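Local coordinates for protein autolysin E (Staphylococcus aureus, PDB 4PI8) that probably cleaves the glycan chains of peptidoglycan, acting as a lysozyme-clan glycosidase on polymers of NAG and NAM, and is captured here with a bound NAG-NAM disaccharide, at residues K55-T60 / D220-T225; E61-S66 / N97-V102; Q91-V96 / A159-A164; Y180-N185 / I198-K203. The protein carries 1 engineered substitution. All coordinates share one frame; numbering follows the deposited sequence. Where two conformers were deposited one is given.

Contacts 1 and 2 share the long loop between helix 38-45 and helix 67-74: residues 55-60 pair with the tail that follows helix 200-215, and the next six residues lie over the start of helix 98-108. Contact 1 is partly buried and is joined by backbone hydrogen bonds, whereas the buried contact 2 relies on aliphatic packing beside a capping asparagine. Contact 3, also partly buried, sets helix 84-94 against helix 156-172 through apolar atoms; Gln91 and Glu92 tie it to contact 2. Contact 4 is buried, near the glycan, and packs tryptophans, a methionine and an arginine between helices 179-184 and 200-215; Lys55 and Asp202 bridge it to contact 1.

Contact 1: residues K55-T60 / D220-T225; sequences KYMDIT and DDIRQT
Tyr56 O is gripped from several directions: Arg223 N donates a nearly straight hydrogen bond to it at 3.0 Å (171°), the CA-H of Ile222 leans on it with Ile222 CA 3.5 Å from Tyr56 O, and Asn178 adds a weak bond. Asp221 O is used in the same way, taking Asp58 N at 2.9 Å almost head-on and the CA-H of Met57, with Met57 CA 3.3 Å from Asp221 O. The two backbone bonds flank Met57 and Ile222, a non-hydrogen-bonded antiparallel pair forming a single beta bridge. Over this pair Ile222 CD1 meets Met57 CB at 3.5 Å, while Ile222 CG2 rests on the CB of Tyr56, whose ring turns off toward His49 and Tyr180. Met57 runs with CG anti to the backbone N (chi1 -171°), which brings SD to 3.5 Å from Asp220 N, a weak hydrogen bond. Asp58 OD1 closes an Asx turn on Thr60 N and takes Thr60 OG1 through its syn lone pair, at 2.6 Å. Arg223 grips Thr225 O side-on with NE and NH2, and NH2 also forms a salt bridge with Asp6 OD1. Main-chain hydrogen bonds do most of the joining, with apolar contacts beside them; Asp58 OD2 lies 4.9 Å from Asp221 OD2 and near Glu61, neighbours that would tend to raise its proton affinity, though the two Thr60 bonds to OD1 probably offset this.

Contact 2: residues E61-S66 / N97-V102; sequences EKVPMS and NVIYLV
Val63 presses both methyls into the start of helix 98-108: CG1 lies 3.6 Å from ND2 of Asn97, and CG2 meets Val98 CG1 at 3.8 Å, with Ile99 CG1 slightly farther off. Two residues on, Met65 adds a second layer, its CB touching Val98 CG1 at 3.9 Å and its CG reaching Ile99 CD1 at 3.9 Å. The methionine chain is folded at chi2 and chi3 (-78° and -75°), so that CG, SD and CE all stay near the isoleucine, which they cross at about a right angle. Beside this apolar patch, Glu61 O comes to 3.3 Å from Asn97 CB. Pro64, at the centre of an inverse gamma turn, faces outward between the two inward residues.

The asparagine itself is positioned by a second shell: OD1 accepts from Tyr100 N at 3.0 Å, from above its carbonyl plane, and weakly from Ile99 N; ND2 bonds the hydroxyl of Tyr212 on helix 200-215. Gln91 OE1 receives both Val63 N and Val98 N, so one amide oxygen from helix 84-94 pins the loop and the helix start together. Lys62, directed away, pairs with Glu92 of the same helix. Tyr212 also touches Val63 and Ile99, while Phe215 and helix 67-74 pack against Met65. The arrangement is that of an Asn N-cap, the side chain taking up amide hydrogens of the first helical turn while a neighbouring loop seals the helix start in a largely helical, lysozyme-clan domain.

Contact 3: residues Q91-V96 / A159-A164; sequences QEKYEV and AIIGGA
Tyr94 and Ile161 cross at about a right angle, the isoleucine CG2 sitting at the edge of the tyrosine ring, in its plane, 3.9 Å from Tyr94 CE2. CE2 is also 3.7 Å from Ile161 O, which approaches the ring obliquely. One turn on, Ala164 supplies a small surface: its CB is 4.1 Å from Tyr94 CD2 and likewise comes in at a slant. On the outer side Lys93 bends at chi3 (63°), which brings its CE to 4.1 Å from Ile161 CG2, so this methyl is shared by a ring edge and a lysine methylene. The lysine CB meanwhile rests against one face of the tyrosine ring. On the inner side Val96 sets CG2 4.1 Å from Ala164 O.

Helix 84-94 ends here: the chain leaves the helix at Glu95, which takes a positive phi of 57°, and Val96 then points toward helix 156-172. Arg168 of that helix donates its NE to Tyr94 O and its NH1 to Glu95 O, binding the helix end to its neighbour. The result is helix-on-helix packing in the mainly helical lysozyme-clan fold, the C-terminal end of helix 84-94 set on helix 156-172 with Tyr94 reaching Ile161 and Ala164.

Contact 4: residues Y180-N185 / I198-K203; sequences YQMRWN and IRWADK
Ile198 opens the second half of a helix-loop-helix unit, in which helix 179-184 and helix 200-215 of the lysozyme-clan fold pack together while the intervening loop supplies Ala190, Gln191, His192, Gln193, Tyr194 and Ser196 to the glycan pocket. Its CA lies 3.5 Å from Arg183 NH2, and its CG2 is 3.6 Å from the same nitrogen. Ile198 O sits near the plane of the Trp184 indole, at its edge, 3.9 Å from CZ2, and the CG2 methyl is 4.1 Å from Trp184 CH2. One face of the Arg183 guanidinium lies against the Trp184 indole, offset toward the rim, while Ile198 N meets its edge. Its polar atoms are satisfied from outside: NH2 bonds Gln25 and NE the backbone oxygen of Asp197. This arginine side chain lies about 6 Å from the bound NAG, so the packing that orients it is set close to the sugar site.

Arg199 occupies the N-cap position of helix 200-215 and points away. Trp200 then swings its indole to the first helix, with CG anti to its backbone N (chi1 176°). The six-membered ring is approached obliquely by two beta carbons: Arg183 CB is 3.8 Å from Trp200 CE3, and further round the same rim Met182 CB is 3.9 Å from Trp200 CH2. Met182 bends at chi3 (74°) and curls its CE to 4.0 Å from that same CH2. Asp202, two residues on, forms a salt bridge through OD1 with Lys55 NZ.

Contact 1: residues K55-T60 / D220-T225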
# COMPACT_ATOMS: atom_id res chain seq x y z
N LYS A 55 -5.84 10.14 -2.41
CA LYS A 55 -5.43 9.59 -1.11
C LYS A 55 -6.60 9.52 -0.13
O LYS A 55 -6.48 8.86 0.92
CB LYS A 55 -4.19 10.18 -0.57
CG LYS A 55 -4.30 11.60 -0.14
CD LYS A 55 -3.03 12.04 0.56
CE LYS A 55 -2.02 12.76 -0.31
NZ LYS A 55 -0.95 13.42 0.50
N TYR A 56 -7.71 10.21 -0.42
CA TYR A 56 -8.85 10.27 0.47
C TYR A 56 -10.02 9.50 -0.04
O TYR A 56 -11.11 9.52 0.51
CB TYR A 56 -9.21 11.76 0.67
CG TYR A 56 -8.08 12.58 1.19
CD1 TYR A 56 -7.53 12.41 2.44
CD2 TYR A 56 -7.48 13.55 0.37
CE1 TYR A 56 -6.47 13.16 2.87
CE2 TYR A 56 -6.43 14.31 0.82
CZ TYR A 56 -5.92 14.12 2.08
OH TYR A 56 -4.83 14.86 2.52
N MET A 57 -9.83 8.76 -1.13
CA MET A 57 -10.87 8.00 -1.80
C MET A 57 -10.98 6.58 -1.28
O MET A 57 -9.96 5.86 -1.13
CB MET A 57 -10.59 7.98 -3.29
CG MET A 57 -11.71 7.39 -4.08
SD MET A 57 -11.30 7.12 -5.82
CE MET A 57 -10.25 5.66 -5.57
N ASP A 58 -12.19 6.09 -1.05
CA ASP A 58 -12.44 4.77 -0.55
C ASP A 58 -11.97 3.75 -1.59
O ASP A 58 -12.43 3.79 -2.75
CB ASP A 58 -13.94 4.65 -0.30
CG ASP A 58 -14.39 3.34 0.19
OD1 ASP A 58 -13.67 2.35 0.26
OD2 ASP A 58 -15.61 3.23 0.59
N ILE A 59 -10.97 2.93 -1.23
CA ILE A 59 -10.40 1.89 -2.11
C ILE A 59 -10.91 0.50 -1.83
O ILE A 59 -10.39 -0.50 -2.32
CB ILE A 59 -8.84 1.99 -2.14
CG1 ILE A 59 -8.28 2.07 -0.72
CG2 ILE A 59 -8.43 3.17 -2.99
CD1 ILE A 59 -6.79 1.96 -0.61
N THR A 60 -12.02 0.45 -1.07
CA THR A 60 -12.71 -0.78 -0.81
C THR A 60 -13.80 -0.97 -1.80
O THR A 60 -14.60 -1.94 -1.51
CB THR A 60 -13.27 -0.84 0.64
OG1 THR A 60 -14.48 -0.04 0.71
CG2 THR A 60 -12.30 -0.37 1.61
N ASP A 220 -14.77 7.05 -6.41
CA ASP A 220 -15.72 6.67 -5.38
C ASP A 220 -15.63 7.75 -4.30
O ASP A 220 -15.11 8.85 -4.51
CB ASP A 220 -15.37 5.25 -4.82
CG ASP A 220 -15.84 4.08 -5.76
OD1 ASP A 220 -17.10 3.93 -5.96
OD2 ASP A 220 -14.97 3.28 -6.28
N ASP A 221 -16.19 7.44 -3.14
CA ASP A 221 -16.41 8.42 -2.12
C ASP A 221 -15.12 8.99 -1.57
O ASP A 221 -14.16 8.25 -1.28
CB ASP A 221 -17.22 7.79 -0.95
CG ASP A 221 -18.64 7.36 -1.38
OD1 ASP A 221 -19.30 8.14 -2.13
OD2 ASP A 221 -19.08 6.25 -0.99
N ILE A 222 -15.09 10.28 -1.40
CA ILE A 222 -13.98 10.99 -0.84
C ILE A 222 -14.35 11.44 0.56
O ILE A 222 -15.41 12.04 0.81
CB ILE A 222 -13.67 12.28 -1.62
CG1 ILE A 222 -13.47 11.99 -3.13
CG2 ILE A 222 -12.52 13.03 -0.97
CD1 ILE A 222 -12.40 10.98 -3.47
N ARG A 223 -13.49 11.12 1.50
CA ARG A 223 -13.74 11.49 2.91
C ARG A 223 -12.90 12.68 3.25
O ARG A 223 -11.68 12.70 3.10
CB ARG A 223 -13.42 10.35 3.82
CG ARG A 223 -13.52 10.78 5.28
CD ARG A 223 -13.44 9.60 6.21
NE ARG A 223 -13.37 10.08 7.57
CZ ARG A 223 -13.56 9.36 8.67
NH1 ARG A 223 -13.87 8.07 8.62
NH2 ARG A 223 -13.47 9.98 9.82
N GLN A 224 -13.55 13.70 3.80
CA GLN A 224 -12.91 14.95 4.15
C GLN A 224 -12.29 15.08 5.55
O GLN A 224 -11.28 15.75 5.71
CB GLN A 224 -13.96 16.10 4.06
CG GLN A 224 -14.74 16.18 2.76
CD GLN A 224 -13.86 16.53 1.57
OE1 GLN A 224 -13.01 17.43 1.64
NE2 GLN A 224 -14.08 15.83 0.47
N THR A 225 -12.96 14.52 6.53
CA THR A 225 -12.73 14.88 7.92
C THR A 225 -12.21 13.68 8.71
O THR A 225 -12.84 12.63 8.73
CB THR A 225 -14.04 15.42 8.52
OG1 THR A 225 -14.41 16.64 7.81
CG2 THR A 225 -13.88 15.76 9.98

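Contact 2: residues E61-S66 / N97-V102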
# COMPACT_ATOMS: atom_id res chain seq x y z
N GLU A 61 -13.94 -0.06 -2.78
CA GLU A 61 -14.91 -0.14 -3.88
C GLU A 61 -14.15 -0.48 -5.16
O GLU A 61 -13.18 0.21 -5.56
CB GLU A 61 -15.64 1.17 -4.10
CG GLU A 61 -16.52 1.76 -2.99
CD GLU A 61 -17.42 0.76 -2.28
OE1 GLU A 61 -17.80 -0.29 -2.84
OE2 GLU A 61 -17.75 1.08 -1.10
N LYS A 62 -14.69 -1.45 -5.84
CA LYS A 62 -14.10 -2.01 -7.06
C LYS A 62 -14.27 -1.10 -8.23
O LYS A 62 -15.12 -0.16 -8.19
CB LYS A 62 -14.72 -3.32 -7.34
CG LYS A 62 -14.50 -4.30 -6.20
CD LYS A 62 -15.08 -5.67 -6.48
CE LYS A 62 -16.60 -5.63 -6.43
NZ LYS A 62 -17.17 -6.97 -6.64
N VAL A 63 -13.47 -1.33 -9.25
CA VAL A 63 -13.54 -0.52 -10.45
C VAL A 63 -13.73 -1.42 -11.68
O VAL A 63 -13.27 -2.57 -11.73
CB VAL A 63 -12.34 0.43 -10.66
CG1 VAL A 63 -12.38 1.54 -9.64
CG2 VAL A 63 -11.04 -0.32 -10.65
N PRO A 64 -14.41 -0.89 -12.71
CA PRO A 64 -14.70 -1.63 -13.91
C PRO A 64 -13.53 -1.64 -14.86
O PRO A 64 -13.43 -0.84 -15.78
CB PRO A 64 -15.92 -0.87 -14.49
CG PRO A 64 -15.70 0.53 -14.12
CD PRO A 64 -15.10 0.43 -12.71
N MET A 65 -12.63 -2.57 -14.61
CA MET A 65 -11.43 -2.79 -15.41
C MET A 65 -11.40 -4.21 -15.86
O MET A 65 -11.37 -5.12 -15.04
CB MET A 65 -10.13 -2.47 -14.60
CG MET A 65 -9.96 -0.99 -14.34
SD MET A 65 -9.33 -0.03 -15.73
CE MET A 65 -7.62 -0.57 -15.66
N SER A 66 -11.37 -4.44 -17.15
CA SER A 66 -11.24 -5.78 -17.68
C SER A 66 -9.81 -6.32 -17.58
O SER A 66 -8.86 -5.53 -17.35
CB SER A 66 -11.60 -5.80 -19.16
OG SER A 66 -10.65 -5.05 -19.90
N ASN A 97 -10.08 -2.42 -4.68
CA ASN A 97 -9.93 -1.62 -5.94
C ASN A 97 -8.71 -2.07 -6.73
O ASN A 97 -7.61 -1.98 -6.18
CB ASN A 97 -9.92 -0.16 -5.54
CG ASN A 97 -9.77 0.80 -6.70
OD1 ASN A 97 -8.89 0.62 -7.56
ND2 ASN A 97 -10.45 1.91 -6.64
N VAL A 98 -8.88 -2.54 -7.95
CA VAL A 98 -7.74 -3.15 -8.64
C VAL A 98 -6.75 -2.09 -9.12
O VAL A 98 -5.54 -2.41 -9.26
CB VAL A 98 -8.18 -4.05 -9.84
CG1 VAL A 98 -8.69 -3.22 -11.03
CG2 VAL A 98 -7.11 -5.02 -10.23
N ILE A 99 -7.21 -0.88 -9.38
CA ILE A 99 -6.27 0.17 -9.76
C ILE A 99 -5.35 0.52 -8.56
O ILE A 99 -4.14 0.72 -8.72
CB ILE A 99 -6.94 1.36 -10.39
CG1 ILE A 99 -7.45 1.02 -11.79
CG2 ILE A 99 -6.02 2.56 -10.42
CD1 ILE A 99 -8.33 2.06 -12.44
N TYR A 100 -5.93 0.60 -7.37
CA TYR A 100 -5.16 0.76 -6.17
C TYR A 100 -4.20 -0.39 -6.03
O TYR A 100 -3.00 -0.18 -5.78
CB TYR A 100 -6.10 0.84 -4.94
CG TYR A 100 -5.41 0.37 -3.70
CD1 TYR A 100 -4.32 1.04 -3.17
CD2 TYR A 100 -5.76 -0.85 -3.13
CE1 TYR A 100 -3.62 0.52 -2.12
CE2 TYR A 100 -5.09 -1.37 -2.05
CZ TYR A 100 -3.97 -0.72 -1.60
OH TYR A 100 -3.24 -1.29 -0.57
N LEU A 101 -4.66 -1.63 -6.21
CA LEU A 101 -3.82 -2.79 -5.96
C LEU A 101 -2.61 -2.80 -6.90
O LEU A 101 -1.45 -3.03 -6.46
CB LEU A 101 -4.61 -4.08 -6.12
CG LEU A 101 -4.06 -5.32 -5.46
CD1 LEU A 101 -3.92 -5.19 -3.95
CD2 LEU A 101 -4.97 -6.47 -5.85
N VAL A 102 -2.83 -2.54 -8.18
CA VAL A 102 -1.77 -2.46 -9.16
C VAL A 102 -0.83 -1.36 -8.76
O VAL A 102 0.40 -1.51 -8.83
CB VAL A 102 -2.34 -2.24 -10.58
CG1 VAL A 102 -1.23 -1.78 -11.52
CG2 VAL A 102 -3.02 -3.55 -11.07

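Contact 3: residues Q91-V96 / A159-A164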
# COMPACT_ATOMS: atom_id res chain seq x y z
N GLN A 91 -9.26 -8.54 -6.81
CA GLN A 91 -10.28 -7.52 -6.70
C GLN A 91 -11.63 -8.16 -6.34
O GLN A 91 -12.32 -7.64 -5.45
CB GLN A 91 -10.40 -6.67 -7.98
CG GLN A 91 -11.64 -5.82 -7.91
CD GLN A 91 -11.76 -4.73 -8.96
OE1 GLN A 91 -11.48 -3.54 -8.74
NE2 GLN A 91 -12.33 -5.10 -10.11
N GLU A 92 -12.01 -9.20 -7.08
CA GLU A 92 -13.35 -9.75 -6.89
C GLU A 92 -13.44 -10.60 -5.64
O GLU A 92 -14.45 -10.53 -4.96
CB GLU A 92 -13.79 -10.56 -8.12
CG GLU A 92 -13.79 -9.71 -9.43
CD GLU A 92 -14.60 -8.45 -9.34
OE1 GLU A 92 -15.63 -8.44 -8.65
OE2 GLU A 92 -14.30 -7.40 -9.98
N LYS A 93 -12.41 -11.37 -5.32
CA LYS A 93 -12.49 -12.19 -4.10
C LYS A 93 -12.60 -11.36 -2.85
O LYS A 93 -13.39 -11.68 -1.95
CB LYS A 93 -11.29 -13.10 -3.99
CG LYS A 93 -11.26 -14.24 -4.95
CD LYS A 93 -9.90 -14.90 -5.17
CE LYS A 93 -9.35 -15.53 -3.94
NZ LYS A 93 -10.25 -16.62 -3.48
N TYR A 94 -11.83 -10.26 -2.79
CA TYR A 94 -11.64 -9.53 -1.55
C TYR A 94 -12.22 -8.15 -1.55
O TYR A 94 -12.12 -7.46 -0.53
CB TYR A 94 -10.16 -9.50 -1.15
CG TYR A 94 -9.61 -10.88 -0.92
CD1 TYR A 94 -10.12 -11.68 0.09
CD2 TYR A 94 -8.61 -11.42 -1.72
CE1 TYR A 94 -9.66 -12.99 0.26
CE2 TYR A 94 -8.17 -12.70 -1.50
CZ TYR A 94 -8.71 -13.47 -0.55
OH TYR A 94 -8.30 -14.77 -0.29
N GLU A 95 -12.84 -7.70 -2.64
CA GLU A 95 -13.42 -6.38 -2.75
C GLU A 95 -12.33 -5.32 -2.47
O GLU A 95 -12.42 -4.54 -1.55
CB GLU A 95 -14.68 -6.20 -1.87
CG GLU A 95 -15.48 -5.02 -2.30
CD GLU A 95 -16.71 -4.76 -1.45
OE1 GLU A 95 -16.81 -5.50 -0.45
OE2 GLU A 95 -17.45 -3.82 -1.74
N VAL A 96 -11.36 -5.31 -3.37
CA VAL A 96 -10.21 -4.39 -3.27
C VAL A 96 -10.05 -3.73 -4.65
O VAL A 96 -9.89 -4.44 -5.66
CB VAL A 96 -8.95 -5.11 -2.94
CG1 VAL A 96 -7.76 -4.18 -2.90
CG2 VAL A 96 -9.03 -5.78 -1.56
N ALA A 159 1.47 -14.26 -4.20
CA ALA A 159 1.78 -12.96 -3.55
C ALA A 159 0.77 -11.89 -3.93
O ALA A 159 0.47 -11.03 -3.07
CB ALA A 159 3.16 -12.53 -3.92
N ILE A 160 0.21 -11.95 -5.13
CA ILE A 160 -0.82 -10.96 -5.52
C ILE A 160 -2.10 -11.21 -4.72
O ILE A 160 -2.68 -10.35 -4.07
CB ILE A 160 -1.10 -11.04 -7.03
CG1 ILE A 160 0.13 -10.54 -7.78
CG2 ILE A 160 -2.30 -10.16 -7.38
CD1 ILE A 160 0.18 -10.93 -9.25
N ILE A 161 -2.60 -12.45 -4.74
CA ILE A 161 -3.82 -12.80 -4.01
C ILE A 161 -3.61 -12.57 -2.54
O ILE A 161 -4.52 -12.05 -1.86
CB ILE A 161 -4.26 -14.29 -4.25
CG1 ILE A 161 -4.59 -14.53 -5.71
CG2 ILE A 161 -5.40 -14.72 -3.31
CD1 ILE A 161 -5.67 -13.70 -6.26
N GLY A 162 -2.49 -13.05 -2.00
CA GLY A 162 -2.27 -12.96 -0.57
C GLY A 162 -2.11 -11.50 -0.08
O GLY A 162 -2.55 -11.18 1.02
N GLY A 163 -1.47 -10.66 -0.88
CA GLY A 163 -1.34 -9.28 -0.54
C GLY A 163 -2.70 -8.66 -0.43
O GLY A 163 -2.98 -7.93 0.52
N ALA A 164 -3.59 -8.87 -1.40
CA ALA A 164 -4.94 -8.38 -1.34
C ALA A 164 -5.69 -8.85 -0.12
O ALA A 164 -6.45 -8.10 0.54
CB ALA A 164 -5.72 -8.73 -2.63

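Contact 4: residues Y180-N185 / I198-K203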
# COMPACT_ATOMS: atom_id res chain seq x y z
N TYR A 180 -4.78 7.61 3.01
CA TYR A 180 -4.49 8.47 4.17
C TYR A 180 -4.65 7.70 5.50
O TYR A 180 -3.81 7.79 6.36
CB TYR A 180 -5.40 9.71 4.17
CG TYR A 180 -4.97 10.69 5.24
CD1 TYR A 180 -3.94 11.58 5.04
CD2 TYR A 180 -5.57 10.71 6.48
CE1 TYR A 180 -3.51 12.43 6.04
CE2 TYR A 180 -5.11 11.56 7.48
CZ TYR A 180 -4.11 12.42 7.25
OH TYR A 180 -3.64 13.25 8.28
N GLN A 181 -5.77 6.99 5.60
CA GLN A 181 -6.02 6.22 6.82
C GLN A 181 -5.05 5.08 6.99
O GLN A 181 -4.64 4.75 8.11
CB GLN A 181 -7.44 5.69 6.91
CG GLN A 181 -8.50 6.78 6.99
CD GLN A 181 -9.88 6.21 6.82
OE1 GLN A 181 -10.15 5.40 5.93
NE2 GLN A 181 -10.80 6.60 7.71
N MET A 182 -4.69 4.41 5.89
CA MET A 182 -3.70 3.32 5.96
C MET A 182 -2.37 3.86 6.46
O MET A 182 -1.64 3.15 7.19
CB MET A 182 -3.55 2.66 4.58
CG MET A 182 -4.76 1.85 4.17
SD MET A 182 -4.64 1.18 2.50
CE MET A 182 -3.45 -0.14 2.77
N ARG A 183 -2.01 5.07 6.03
CA ARG A 183 -0.72 5.63 6.35
C ARG A 183 -0.65 6.29 7.75
O ARG A 183 0.38 6.22 8.41
CB ARG A 183 -0.29 6.63 5.28
CG ARG A 183 1.02 7.33 5.55
CD ARG A 183 2.22 6.38 5.70
NE ARG A 183 3.46 7.08 6.01
CZ ARG A 183 3.83 7.46 7.23
NH1 ARG A 183 3.02 7.31 8.26
NH2 ARG A 183 5.02 8.04 7.40
N TRP A 184 -1.71 7.01 8.13
CA TRP A 184 -1.66 7.88 9.28
C TRP A 184 -2.69 7.48 10.36
O TRP A 184 -2.72 8.13 11.41
CB TRP A 184 -1.88 9.34 8.86
CG TRP A 184 -0.87 9.88 7.90
CD1 TRP A 184 -1.07 10.17 6.59
CD2 TRP A 184 0.49 10.22 8.18
NE1 TRP A 184 0.09 10.59 6.06
CE2 TRP A 184 1.07 10.66 6.99
CE3 TRP A 184 1.30 10.19 9.34
CZ2 TRP A 184 2.39 11.07 6.91
CZ3 TRP A 184 2.60 10.62 9.26
CH2 TRP A 184 3.13 11.04 8.02
N ASN A 185 -3.47 6.46 10.15
CA ASN A 185 -4.45 5.95 11.11
C ASN A 185 -4.99 7.00 12.05
O ASN A 185 -4.79 6.92 13.27
CB ASN A 185 -3.86 4.76 11.87
CG ASN A 185 -4.92 3.88 12.51
OD1 ASN A 185 -6.12 4.02 12.27
ND2 ASN A 185 -4.44 2.88 13.27
N ILE A 198 6.91 8.98 4.47
CA ILE A 198 5.93 10.05 4.62
C ILE A 198 5.17 10.41 3.34
O ILE A 198 4.12 11.07 3.41
CB ILE A 198 6.49 11.31 5.30
CG1 ILE A 198 7.47 12.07 4.38
CG2 ILE A 198 7.05 10.95 6.67
CD1 ILE A 198 8.01 13.35 5.02
N ARG A 199 5.76 10.01 2.19
CA ARG A 199 5.11 10.21 0.88
C ARG A 199 4.56 8.93 0.23
O ARG A 199 4.15 8.92 -0.94
CB ARG A 199 6.08 10.92 -0.08
CG ARG A 199 6.28 12.39 0.35
CD ARG A 199 6.81 13.30 -0.76
NE ARG A 199 5.85 13.45 -1.84
CZ ARG A 199 4.79 14.28 -1.82
NH1 ARG A 199 4.51 15.05 -0.76
NH2 ARG A 199 3.99 14.33 -2.88
N TRP A 200 4.45 7.85 1.03
CA TRP A 200 3.87 6.58 0.55
C TRP A 200 2.54 6.79 -0.10
O TRP A 200 2.27 6.24 -1.22
CB TRP A 200 3.73 5.61 1.72
CG TRP A 200 3.09 4.30 1.47
CD1 TRP A 200 3.71 3.14 1.05
CD2 TRP A 200 1.70 3.95 1.67
NE1 TRP A 200 2.80 2.14 0.97
CE2 TRP A 200 1.56 2.56 1.38
CE3 TRP A 200 0.55 4.65 2.10
CZ2 TRP A 200 0.36 1.91 1.44
CZ3 TRP A 200 -0.62 4.00 2.21
CH2 TRP A 200 -0.73 2.63 1.89
N ALA A 201 1.60 7.48 0.53
CA ALA A 201 0.27 7.65 -0.07
C ALA A 201 0.33 8.48 -1.32
O ALA A 201 -0.42 8.22 -2.30
CB ALA A 201 -0.68 8.24 0.95
N ASP A 202 1.15 9.51 -1.34
CA ASP A 202 1.23 10.34 -2.55
C ASP A 202 1.74 9.54 -3.72
O ASP A 202 1.24 9.75 -4.84
CB ASP A 202 2.19 11.51 -2.28
CG ASP A 202 1.75 12.31 -1.10
OD1 ASP A 202 0.80 13.08 -1.23
OD2 ASP A 202 2.29 12.10 -0.01
N LYS A 203 2.70 8.69 -3.52
CA LYS A 203 3.27 7.91 -4.63
C LYS A 203 2.21 6.97 -5.22
O LYS A 203 2.05 6.88 -6.47
CB LYS A 203 4.47 7.12 -4.22
CG LYS A 203 5.64 8.01 -3.78
CD LYS A 203 6.75 7.20 -3.10
CE LYS A 203 7.97 8.09 -2.81
NZ LYS A 203 9.00 7.33 -2.08